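PDB 6ZLK: epimerase domain-containing protein from Bacillus cereus HuA2-4, which interconverts UDP-glucuronic acid and UDP-galacturonic acid, using bound NAD to invert the configuration at C4 of the sugar. Local coordinates for residues T178-R183 with D301-E306; T212-Y217 with K245-I250; I218-R223 with S294-L299. One frame throughout, in Å; residues are numbered along the deposited sequence.

Contact 1: T178-R183 with D301-E306. With UGA (uridine-5'-diphosphate-glucuronic acid), chain F.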
loop_
_atom_site.group_PDB
_atom_site.type_symbol
_atom_site.label_atom_id
_atom_site.label_comp_id
_atom_site.label_asym_id
_atom_site.label_seq_id
_atom_site.Cartn_x
_atom_site.Cartn_y
_atom_site.Cartn_z
ATOM N N THR A 178 9.186 5.331 -16.996
ATOM C CA THR A 178 9.770 4.340 -17.926
ATOM C C THR A 178 11.184 4.744 -18.335
ATOM O O THR A 178 11.386 5.295 -19.413
ATOM C CB THR A 178 8.843 4.064 -19.113
ATOM O OG1 THR A 178 7.526 3.832 -18.578
ATOM C CG2 THR A 178 9.359 2.842 -19.849
ATOM N N VAL A 179 12.148 4.233 -17.589
ATOM C CA VAL A 179 13.549 4.620 -17.873
ATOM C C VAL A 179 14.122 3.666 -18.924
ATOM O O VAL A 179 13.872 2.459 -18.875
ATOM C CB VAL A 179 14.357 4.625 -16.566
ATOM C CG1 VAL A 179 15.795 5.027 -16.792
ATOM C CG2 VAL A 179 13.666 5.523 -15.543
ATOM N N TYR A 180 14.922 4.194 -19.853
ATOM C CA TYR A 180 15.526 3.334 -20.885
ATOM C C TYR A 180 16.969 3.780 -21.093
ATOM O O TYR A 180 17.418 4.828 -20.590
ATOM C CB TYR A 180 14.676 3.359 -22.138
ATOM C CG TYR A 180 14.900 4.602 -22.948
ATOM C CD1 TYR A 180 14.304 5.800 -22.611
ATOM C CD2 TYR A 180 15.728 4.585 -24.049
ATOM C CE1 TYR A 180 14.528 6.953 -23.360
ATOM C CE2 TYR A 180 15.970 5.714 -24.803
ATOM C CZ TYR A 180 15.355 6.899 -24.482
ATOM O OH TYR A 180 15.699 7.981 -25.236
ATOM N N GLY A 181 17.699 2.955 -21.833
ATOM C CA GLY A 181 19.089 3.282 -22.187
ATOM C C GLY A 181 19.955 2.062 -22.027
ATOM O O GLY A 181 19.482 0.963 -21.711
ATOM N N PRO A 182 21.263 2.280 -22.217
ATOM C CA PRO A 182 22.237 1.240 -21.931
ATOM C C PRO A 182 21.980 0.657 -20.547
ATOM O O PRO A 182 21.706 1.443 -19.619
ATOM C CB PRO A 182 23.571 1.998 -22.040
ATOM C CG PRO A 182 23.281 3.103 -22.987
ATOM C CD PRO A 182 21.895 3.547 -22.565
ATOM N N ARG A 183 22.107 -0.652 -20.383
ATOM C CA ARG A 183 21.958 -1.458 -19.129
ATOM C C ARG A 183 20.490 -1.657 -18.787
ATOM O O ARG A 183 20.190 -2.200 -17.743
ATOM C CB ARG A 183 22.710 -0.903 -17.923
ATOM C CG ARG A 183 24.173 -0.619 -18.176
ATOM C CD ARG A 183 24.789 -0.323 -16.807
ATOM N NE ARG A 183 26.029 0.333 -17.066
ATOM C CZ ARG A 183 26.724 0.986 -16.179
ATOM N NH1 ARG A 183 26.302 1.091 -14.928
ATOM N NH2 ARG A 183 27.871 1.511 -16.542
ATOM N N ASP A 301 18.529 9.877 -30.121
ATOM C CA ASP A 301 19.873 9.762 -29.504
ATOM C C ASP A 301 19.863 8.626 -28.471
ATOM O O ASP A 301 20.824 7.849 -28.411
ATOM C CB ASP A 301 20.322 11.089 -28.910
ATOM C CG ASP A 301 20.758 12.152 -29.918
ATOM O OD1 ASP A 301 20.962 11.810 -31.111
ATOM O OD2 ASP A 301 20.924 13.306 -29.492
ATOM N N GLY A 302 18.832 8.540 -27.626
ATOM C CA GLY A 302 18.774 7.527 -26.541
ATOM C C GLY A 302 18.628 6.117 -27.098
ATOM O O GLY A 302 19.330 5.210 -26.605
ATOM N N LEU A 303 17.840 5.949 -28.163
ATOM C CA LEU A 303 17.659 4.635 -28.838
ATOM C C LEU A 303 18.928 4.223 -29.585
ATOM O O LEU A 303 19.264 3.058 -29.513
ATOM C CB LEU A 303 16.492 4.749 -29.795
ATOM C CG LEU A 303 15.126 4.769 -29.112
ATOM C CD1 LEU A 303 14.094 5.028 -30.168
ATOM C CD2 LEU A 303 14.853 3.479 -28.330
ATOM N N GLU A 304 19.686 5.181 -30.091
ATOM C CA GLU A 304 20.995 4.851 -30.714
ATOM C C GLU A 304 21.896 4.212 -29.664
ATOM O O GLU A 304 22.585 3.225 -29.961
ATOM C CB GLU A 304 21.647 6.094 -31.321
ATOM C CG GLU A 304 20.989 6.502 -32.618
ATOM C CD GLU A 304 21.284 7.920 -33.070
ATOM O OE1 GLU A 304 20.629 8.349 -34.066
ATOM O OE2 GLU A 304 22.116 8.592 -32.426
ATOM N N ALA A 305 21.931 4.798 -28.468
ATOM C CA ALA A 305 22.793 4.326 -27.385
ATOM C C ALA A 305 22.328 2.941 -26.999
ATOM O O ALA A 305 23.167 2.056 -26.821
ATOM C CB ALA A 305 22.727 5.254 -26.204
ATOM N N GLU A 306 21.024 2.785 -26.738
ATOM C CA GLU A 306 20.551 1.466 -26.287
ATOM C C GLU A 306 20.781 0.437 -27.397
ATOM O O GLU A 306 21.155 -0.693 -27.012
ATOM C CB GLU A 306 19.106 1.512 -25.779
ATOM C CG GLU A 306 18.748 0.168 -25.129
ATOM C CD GLU A 306 17.477 0.079 -24.286
ATOM O OE1 GLU A 306 16.857 1.156 -24.038
ATOM O OE2 GLU A 306 17.080 -1.072 -23.924
HETATM C "C1'" UGA F . 8.732 0.451 -16.562
HETATM C "C2'" UGA F . 9.522 -0.396 -15.576
HETATM O "O2'" UGA F . 9.467 -1.744 -16.028
HETATM C "C3'" UGA F . 8.975 -0.320 -14.171
HETATM O "O3'" UGA F . 9.933 -0.936 -13.307
HETATM C "C4'" UGA F . 8.714 1.112 -13.734
HETATM O "O4'" UGA F . 8.034 1.089 -12.472
HETATM C "C5'" UGA F . 7.858 1.836 -14.786
HETATM O "O5'" UGA F . 8.505 1.755 -16.060
HETATM C "C6'" UGA F . 7.552 3.320 -14.524
HETATM O "O'P" UGA F . 7.329 3.708 -13.400
HETATM O "O'Q" UGA F . 7.477 4.079 -15.452
HETATM P PB UGA F . 6.766 -0.014 -18.240
HETATM O O1B UGA F . 6.329 1.366 -18.494
HETATM O O2B UGA F . 5.806 -1.150 -18.270
HETATM O O3B UGA F . 7.542 -0.251 -16.857
HETATM O O3A UGA F . 7.979 -0.280 -19.243
HETATM P PA UGA F . 8.334 -1.322 -20.400
HETATM O O1A UGA F . 8.480 -2.645 -19.788
HETATM O O2A UGA F . 9.443 -0.728 -21.165
HETATM O O5D UGA F . 6.988 -1.321 -21.288
HETATM C C5D UGA F . 6.526 -0.187 -21.996
HETATM C C4D UGA F . 5.426 -0.629 -22.913
HETATM O O4D UGA F . 5.905 -1.650 -23.822
HETATM C C3D UGA F . 4.205 -1.232 -22.209
HETATM O O3D UGA F . 3.089 -0.527 -22.759
HETATM C C2D UGA F . 4.219 -2.713 -22.595
HETATM O O2D UGA F . 2.918 -3.153 -22.946
HETATM C C1D UGA F . 4.989 -2.720 -23.909
HETATM N N1 UGA F . 5.751 -3.950 -24.170
HETATM C C6 UGA F . 6.664 -4.432 -23.273
HETATM C C2 UGA F . 5.597 -4.505 -25.433
HETATM O O2 UGA F . 4.778 -4.108 -26.254
HETATM N N3 UGA F . 6.430 -5.547 -25.691
HETATM C C4 UGA F . 7.367 -6.089 -24.844
HETATM O O4 UGA F . 8.008 -7.061 -25.234
HETATM C C5 UGA F . 7.454 -5.476 -23.544
#

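Contact 2: T212-Y217 with K245-I250. With UGB ((2S,3R,4S,5R,6R)-6-[[[(2R,3S,4R,5R)-5-(2,4-dioxopyrimidin-1-yl)-3,4-dihydroxy-oxolan-2-yl]methoxy-hydroxy-phosphoryl]oxy-hydroxy-phosphoryl]oxy-3,4,5-trihydroxy-oxane-2-carboxylic acid), chain G.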
loop_
_atom_site.group_PDB
_atom_site.type_symbol
_atom_site.label_atom_id
_atom_site.label_comp_id
_atom_site.label_asym_id
_atom_site.label_seq_id
_atom_site.Cartn_x
_atom_site.Cartn_y
_atom_site.Cartn_z
ATOM N N THR A 212 1.378 4.625 -25.083
ATOM C CA THR A 212 2.469 5.632 -25.061
ATOM C C THR A 212 3.046 5.651 -23.661
ATOM O O THR A 212 2.372 5.335 -22.660
ATOM C CB THR A 212 2.015 7.031 -25.491
ATOM O OG1 THR A 212 1.032 7.524 -24.578
ATOM C CG2 THR A 212 1.436 7.025 -26.877
ATOM N N ARG A 213 4.292 6.039 -23.617
ATOM C CA ARG A 213 4.977 6.255 -22.350
ATOM C C ARG A 213 5.818 7.527 -22.445
ATOM O O ARG A 213 6.291 7.916 -23.536
ATOM C CB ARG A 213 5.963 5.126 -22.007
ATOM C CG ARG A 213 5.340 3.760 -21.788
ATOM C CD ARG A 213 4.507 3.756 -20.522
ATOM N NE ARG A 213 3.898 2.443 -20.216
ATOM C CZ ARG A 213 2.639 2.086 -20.496
ATOM N NH1 ARG A 213 1.835 2.887 -21.175
ATOM N NH2 ARG A 213 2.160 0.924 -20.040
ATOM N N ASP A 214 6.009 8.098 -21.288
ATOM C CA ASP A 214 6.962 9.212 -21.081
ATOM C C ASP A 214 8.334 8.609 -20.814
ATOM O O ASP A 214 8.822 8.637 -19.688
ATOM C CB ASP A 214 6.513 10.014 -19.873
ATOM C CG ASP A 214 7.205 11.349 -19.857
ATOM O OD1 ASP A 214 8.244 11.481 -20.567
ATOM O OD2 ASP A 214 6.625 12.267 -19.220
ATOM N N PHE A 215 8.948 8.124 -21.852
ATOM C CA PHE A 215 10.218 7.403 -21.725
ATOM C C PHE A 215 11.300 8.371 -21.273
ATOM O O PHE A 215 11.451 9.469 -21.826
ATOM C CB PHE A 215 10.587 6.874 -23.088
ATOM C CG PHE A 215 9.682 5.775 -23.576
ATOM C CD1 PHE A 215 9.636 4.547 -22.935
ATOM C CD2 PHE A 215 8.853 5.998 -24.665
ATOM C CE1 PHE A 215 8.815 3.525 -23.395
ATOM C CE2 PHE A 215 8.025 4.978 -25.132
ATOM C CZ PHE A 215 8.016 3.746 -24.499
ATOM N N THR A 216 12.028 7.969 -20.256
ATOM C CA THR A 216 13.060 8.797 -19.608
ATOM C C THR A 216 14.420 8.167 -19.908
ATOM O O THR A 216 14.730 7.109 -19.407
ATOM C CB THR A 216 12.843 9.006 -18.115
ATOM O OG1 THR A 216 11.483 9.422 -17.889
ATOM C CG2 THR A 216 13.850 9.996 -17.567
ATOM N N TYR A 217 15.264 8.877 -20.637
ATOM C CA TYR A 217 16.614 8.359 -20.914
ATOM C C TYR A 217 17.382 8.320 -19.597
ATOM O O TYR A 217 17.292 9.207 -18.724
ATOM C CB TYR A 217 17.381 9.223 -21.924
ATOM C CG TYR A 217 18.694 8.582 -22.265
ATOM C CD1 TYR A 217 18.692 7.394 -22.997
ATOM C CD2 TYR A 217 19.905 9.180 -21.973
ATOM C CE1 TYR A 217 19.877 6.739 -23.296
ATOM C CE2 TYR A 217 21.097 8.549 -22.284
ATOM C CZ TYR A 217 21.073 7.373 -23.006
ATOM O OH TYR A 217 22.245 6.717 -23.272
ATOM N N LYS A 245 12.176 13.501 -22.176
ATOM C CA LYS A 245 12.096 14.620 -23.146
ATOM C C LYS A 245 10.900 14.469 -24.088
ATOM O O LYS A 245 10.298 15.468 -24.485
ATOM C CB LYS A 245 13.417 14.712 -23.899
ATOM C CG LYS A 245 13.477 15.986 -24.712
ATOM C CD LYS A 245 14.727 16.068 -25.494
ATOM C CE LYS A 245 14.876 17.397 -26.195
ATOM N NZ LYS A 245 16.212 17.375 -26.827
ATOM N N GLU A 246 10.594 13.247 -24.514
ATOM C CA GLU A 246 9.690 12.979 -25.662
ATOM C C GLU A 246 8.829 11.758 -25.345
ATOM O O GLU A 246 9.388 10.701 -25.041
ATOM C CB GLU A 246 10.504 12.726 -26.927
ATOM C CG GLU A 246 11.232 13.950 -27.458
ATOM C CD GLU A 246 12.295 13.770 -28.549
ATOM O OE1 GLU A 246 12.555 12.603 -29.003
ATOM O OE2 GLU A 246 12.892 14.826 -28.943
ATOM N N GLN A 247 7.523 11.893 -25.446
ATOM C CA GLN A 247 6.570 10.780 -25.245
ATOM C C GLN A 247 6.447 10.083 -26.589
ATOM O O GLN A 247 6.556 10.726 -27.617
ATOM C CB GLN A 247 5.238 11.268 -24.678
ATOM C CG GLN A 247 5.374 11.943 -23.315
ATOM C CD GLN A 247 5.925 13.358 -23.384
ATOM O OE1 GLN A 247 5.449 14.173 -24.173
ATOM N NE2 GLN A 247 6.976 13.653 -22.614
ATOM N N ALA A 248 6.241 8.773 -26.591
ATOM C CA ALA A 248 6.091 8.064 -27.871
ATOM C C ALA A 248 5.262 6.794 -27.662
ATOM O O ALA A 248 5.229 6.258 -26.531
ATOM C CB ALA A 248 7.438 7.707 -28.467
ATOM N N SER A 249 4.700 6.272 -28.747
ATOM C CA SER A 249 4.055 4.936 -28.715
ATOM C C SER A 249 5.119 3.845 -28.930
ATOM O O SER A 249 6.191 4.123 -29.475
ATOM C CB SER A 249 2.945 4.840 -29.705
ATOM O OG SER A 249 3.464 4.836 -31.035
ATOM N N ILE A 250 4.731 2.589 -28.707
ATOM C CA ILE A 250 5.603 1.461 -29.020
ATOM C C ILE A 250 5.758 1.362 -30.533
ATOM O O ILE A 250 6.897 1.082 -31.008
ATOM C CB ILE A 250 5.071 0.189 -28.367
ATOM C CG1 ILE A 250 5.257 0.292 -26.861
ATOM C CG2 ILE A 250 5.685 -1.040 -28.979
ATOM C CD1 ILE A 250 6.705 0.206 -26.424
HETATM N N1 UGB G . 5.771 -3.930 -24.172
HETATM C C2 UGB G . 5.603 -4.480 -25.431
HETATM O O2 UGB G . 4.810 -4.043 -26.257
HETATM N N3 UGB G . 6.415 -5.548 -25.689
HETATM C C4 UGB G . 7.339 -6.122 -24.840
HETATM O O4 UGB G . 7.982 -7.097 -25.224
HETATM C C5 UGB G . 7.435 -5.505 -23.547
HETATM C C6 UGB G . 6.658 -4.454 -23.268
HETATM P PA UGB G . 8.312 -1.270 -20.375
HETATM P PB UGB G . 6.588 -0.061 -18.354
HETATM O "O'P" UGB G . 9.170 -2.118 -14.307
HETATM O "O'Q" UGB G . 10.202 -0.559 -13.358
HETATM C "C1'" UGB G . 6.338 0.543 -15.832
HETATM O O1A UGB G . 9.292 -0.557 -21.237
HETATM O O1B UGB G . 6.185 -1.417 -17.877
HETATM C C1D UGB G . 4.972 -2.748 -23.840
HETATM C "C2'" UGB G . 6.221 1.946 -15.270
HETATM O "O2'" UGB G . 5.593 2.786 -16.240
HETATM O O2A UGB G . 8.638 -2.600 -19.802
HETATM O O2B UGB G . 5.643 0.775 -19.133
HETATM C C2D UGB G . 4.410 -2.830 -22.427
HETATM O O2D UGB G . 3.236 -3.618 -22.474
HETATM C "C3'" UGB G . 7.610 2.442 -14.928
HETATM O "O3'" UGB G . 7.518 3.755 -14.362
HETATM O O3A UGB G . 7.941 -0.278 -19.178
HETATM O O3B UGB G . 7.051 0.739 -17.052
HETATM C C3D UGB G . 4.208 -1.345 -22.112
HETATM O O3D UGB G . 2.962 -0.892 -22.619
HETATM C "C4'" UGB G . 8.303 1.423 -14.020
HETATM O "O4'" UGB G . 7.540 1.182 -12.833
HETATM C C4D UGB G . 5.367 -0.662 -22.855
HETATM O O4D UGB G . 5.812 -1.616 -23.850
HETATM C "C5'" UGB G . 8.414 0.101 -14.785
HETATM O "O5'" UGB G . 7.066 -0.336 -14.975
HETATM C C5D UGB G . 6.534 -0.247 -21.998
HETATM O O5D UGB G . 6.920 -1.363 -21.168
HETATM C "C6'" UGB G . 9.312 -0.937 -14.091
HETATM O O HOH W 1 11.894 10.564 -24.161
HETATM O O HOH W 2 14.719 11.608 -21.641
#

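Contact 3: I218-R223 with S294-L299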
loop_
_atom_site.group_PDB
_atom_site.type_symbol
_atom_site.label_atom_id
_atom_site.label_comp_id
_atom_site.label_asym_id
_atom_site.label_seq_id
_atom_site.Cartn_x
_atom_site.Cartn_y
_atom_site.Cartn_z
ATOM N N ILE A 218 18.156 7.254 -19.423
ATOM C CA ILE A 218 18.844 6.983 -18.149
ATOM C C ILE A 218 19.682 8.188 -17.704
ATOM O O ILE A 218 19.659 8.506 -16.510
ATOM C CB ILE A 218 19.678 5.704 -18.274
ATOM C CG1 ILE A 218 20.386 5.379 -16.967
ATOM C CG2 ILE A 218 20.676 5.784 -19.439
ATOM C CD1 ILE A 218 19.511 5.144 -15.746
ATOM N N ASP A 219 20.441 8.841 -18.596
ATOM C CA ASP A 219 21.261 10.013 -18.177
ATOM C C ASP A 219 20.367 11.163 -17.692
ATOM O O ASP A 219 20.846 11.868 -16.726
ATOM C CB ASP A 219 22.194 10.508 -19.260
ATOM C CG ASP A 219 23.264 9.522 -19.654
ATOM O OD1 ASP A 219 23.442 8.514 -18.951
ATOM O OD2 ASP A 219 23.924 9.801 -20.686
ATOM N N ASP A 220 19.172 11.317 -18.225
ATOM C CA ASP A 220 18.229 12.344 -17.726
ATOM C C ASP A 220 17.801 11.974 -16.310
ATOM O O ASP A 220 17.818 12.819 -15.409
ATOM C CB ASP A 220 17.109 12.567 -18.724
ATOM C CG ASP A 220 17.511 13.397 -19.943
ATOM O OD1 ASP A 220 18.323 14.368 -19.732
ATOM O OD2 ASP A 220 16.978 13.141 -21.058
ATOM N N CYS A 221 17.315 10.738 -16.178
ATOM C CA CYS A 221 16.905 10.166 -14.891
ATOM C C CYS A 221 17.999 10.439 -13.838
ATOM O O CYS A 221 17.728 10.918 -12.729
ATOM C CB CYS A 221 16.666 8.676 -15.082
ATOM S SG CYS A 221 16.438 7.816 -13.504
ATOM N N ILE A 222 19.241 10.093 -14.132
ATOM C CA ILE A 222 20.340 10.198 -13.151
ATOM C C ILE A 222 20.645 11.689 -12.860
ATOM O O ILE A 222 20.823 12.007 -11.675
ATOM C CB ILE A 222 21.572 9.429 -13.646
ATOM C CG1 ILE A 222 21.262 7.938 -13.729
ATOM C CG2 ILE A 222 22.819 9.741 -12.818
ATOM C CD1 ILE A 222 20.803 7.292 -12.460
ATOM N N ARG A 223 20.588 12.578 -13.851
ATOM C CA ARG A 223 20.791 14.030 -13.583
ATOM C C ARG A 223 19.697 14.546 -12.647
ATOM O O ARG A 223 20.032 15.262 -11.675
ATOM C CB ARG A 223 20.782 14.863 -14.873
ATOM C CG ARG A 223 22.119 14.808 -15.568
ATOM C CD ARG A 223 22.164 15.736 -16.774
ATOM N NE ARG A 223 21.432 15.228 -17.925
ATOM C CZ ARG A 223 21.972 14.489 -18.897
ATOM N NH1 ARG A 223 23.259 14.138 -18.853
ATOM N NH2 ARG A 223 21.222 14.075 -19.904
ATOM N N SER A 294 15.676 19.370 -16.422
ATOM C CA SER A 294 15.203 19.533 -17.807
ATOM C C SER A 294 15.787 18.386 -18.606
ATOM O O SER A 294 17.002 18.304 -18.725
ATOM C CB SER A 294 15.619 20.891 -18.335
ATOM O OG SER A 294 15.370 20.978 -19.734
ATOM N N PRO A 295 14.962 17.422 -19.093
ATOM C CA PRO A 295 15.517 16.289 -19.834
ATOM C C PRO A 295 16.013 16.814 -21.171
ATOM O O PRO A 295 15.341 17.636 -21.758
ATOM C CB PRO A 295 14.351 15.294 -19.929
ATOM C CG PRO A 295 13.130 16.184 -19.889
ATOM C CD PRO A 295 13.500 17.346 -18.969
ATOM N N THR A 296 17.187 16.380 -21.592
ATOM C CA THR A 296 17.859 16.882 -22.816
ATOM C C THR A 296 18.064 15.791 -23.857
ATOM O O THR A 296 18.431 16.125 -25.001
ATOM C CB THR A 296 19.179 17.558 -22.433
ATOM O OG1 THR A 296 20.024 16.591 -21.814
ATOM C CG2 THR A 296 18.909 18.742 -21.535
ATOM N N VAL A 297 17.826 14.518 -23.550
ATOM C CA VAL A 297 18.209 13.482 -24.538
ATOM C C VAL A 297 16.979 13.092 -25.361
ATOM O O VAL A 297 16.000 12.601 -24.771
ATOM C CB VAL A 297 18.831 12.266 -23.841
ATOM C CG1 VAL A 297 19.156 11.176 -24.851
ATOM C CG2 VAL A 297 20.052 12.676 -23.035
ATOM N N SER A 298 17.053 13.234 -26.687
ATOM C CA SER A 298 15.965 12.860 -27.602
ATOM C C SER A 298 15.873 11.342 -27.668
ATOM O O SER A 298 16.863 10.643 -27.425
ATOM C CB SER A 298 16.181 13.408 -29.009
ATOM O OG SER A 298 17.327 12.784 -29.571
ATOM N N LEU A 299 14.714 10.856 -28.023
ATOM C CA LEU A 299 14.535 9.415 -28.266
ATOM C C LEU A 299 15.498 8.906 -29.325
ATOM O O LEU A 299 16.023 7.833 -29.090
ATOM C CB LEU A 299 13.100 9.146 -28.708
ATOM C CG LEU A 299 12.135 9.026 -27.551
ATOM C CD1 LEU A 299 10.703 9.017 -28.089
ATOM C CD2 LEU A 299 12.441 7.773 -26.732
HETATM O O HOH W 3 18.723 16.124 -17.576
#

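Contact 1: T178-R183 with D301-E306
Tyr180 lays the far end of its phenol against the bare backbone of helix 299-313, its OH only 3.4 Å from Gly302 CA. Glycine suits this place, having no side chain to block the hydroxyl. CG of Tyr180 lies between its backbone N and carbonyl carbon (chi1 79°), and the ring edge faces Leu303 N, 3.9 Å from Tyr180 CE2; Leu303 CD2 is a looser apolar neighbour. Glu306 approaches the same ring: with CG anti to the backbone N (chi1 -171°) and the chain extended beyond, OE1 arrives in the ring plane, 3.6 Å from Tyr180 CD2, with ring and carboxylate nearly coplanar. OE1 also accepts a bent hydrogen bond from Gly181 N at 3.0 Å, from above the carboxylate plane. At the backbone angles of Gly181 a side chain would jam against Tyr180 O and meet Pro182 CD, which calls for glycine; the chain runs on, extended, into Pro182, whose CG packs 3.9 Å from Ala305 CB. Thr178 N bonds O'Q of the UDP-glucuronic acid carboxylate at 2.6 Å, while Val179 N bonds NAD. Strand 171-180 thus carries both ligands at its end, as in the Rossmann-type fold of the NAD-dependent epimerase/dehydratase family, and the last helix packs just beyond.

Contact 2: T212-Y217 with K245-I250
Arg213 and Ala248 form the antiparallel hydrogen-bonded pair of this short ladder: Arg213 N gives to Ala248 O at 3.1 Å, and Ala248 N returns a bond to Arg213 O at 3.2 Å. In the adjoining non-hydrogen-bonded pair, Thr212 CG2 rests 3.9 Å from Ser249 CB. Beyond Asp214 and Gln247, toward Tyr217 and Lys245, two waters bridge the backbones: one gives to Phe215 O and accepts from Glu246 N, the other accepts from Tyr217 N and Lys245 N.

The Arg213 side chain bends at chi2 (-68°) toward a pocket shared by UDP-glucuronic acid and UGB, a UDP-hexuronic acid, as alternative ligands. NE bonds a beta-phosphate oxygen of either, nearly straight to UGB O2B at 2.6 Å, while UGB O3D sits over one guanidinium face. NH1 is held by Thr212 O at 2.9 Å and by Pro277 O, which fixes the plane; arginine suits a site for a diphosphate. Asp214 is gripped mainly from outside, by Gly244 N on OD1 and Ala282 N on OD2; the bond from Gln247 NE2 to OD1 (3.2 Å) is weak. Ile250 offers CD1 to the ribose, 3.3 Å from UGB O4D, and to the Phe215 ring edge. Ser249 N-caps helix 250-261 through its side chain, and its N gives to Asp252 OD2. Strand 212-217 lies between parallel strand 171-180 and antiparallel strand 248-249, and Ile253 of helix 250-261 packs on Phe215 and Ala248.

Contact 3: I218-R223 with S294-L299
Asp220 OD1 is gripped from several directions at once. Thr296 N gives it a nearly straight bond at 3.0 Å from the syn side, somewhat out of the carboxylate plane, and Arg223 NH2 reaches it at 2.9 Å from the opposite face. A water adds a third bond of 2.8 Å to OD1; the same molecule gives to Ser294 O and accepts from Arg223 NE, so it stitches the helix to the loop. The other oxygen, OD2, uses its syn lone pair for Val297 N at 3.0 Å. Each carboxylate oxygen therefore takes one of two successive loop amides, a task well suited to the short, forked aspartate. These donors fix the rotation of the carboxylate and would be expected to favour its ionised form.

Arg223 stands one helical turn further on. Its chain bends at chi3 (-75°), which brings the guanidinium back along the helix to form a salt bridge with Asp220. Asp219 O lies over the centre of one guanidinium face, and Val297 CG2 meets the edge, 3.6 Å from NH2. Pro295 CB rests 3.6 Å from Asp220 OD2, in van der Waals contact, and proline has no amide hydrogen to place.

Just after this grip, Ser298 is the N-cap of helix 299-313, its OG bonded to Asp301 N. One carboxylate accepting from the amides of Thr296 and Val297 is a two-pronged aspartate-to-backbone interaction; here it fixes the connection between helices 285-291 and 299-313 against helix 218-230, on the outside of the Rossmann-type domain, where the Asp220 side chain lies about 12 Å from NAD.

In the fold
The three contacts cluster on one side of the chain's centre, their centres 10 to 12 Å apart. Along the chain the segments run 178-183, 212-217, 218-223, 245-250, 294-299 and 301-306, so contact 1 closes the outer loop and contacts 2 and 3 interlock within it. Strands 171-180 and 212-217 are parallel neighbours in the main sheet, joined by backbone bonds between Thr178, Tyr180 and Thr216; helix 218-230 follows the second strand directly. Contacts 1 and 2 reach the ligands, whereas contact 3 lies farther out. Together they fasten the C-terminal part of the chain onto the nucleotide-binding sheet, beside the site where substrate and NAD meet.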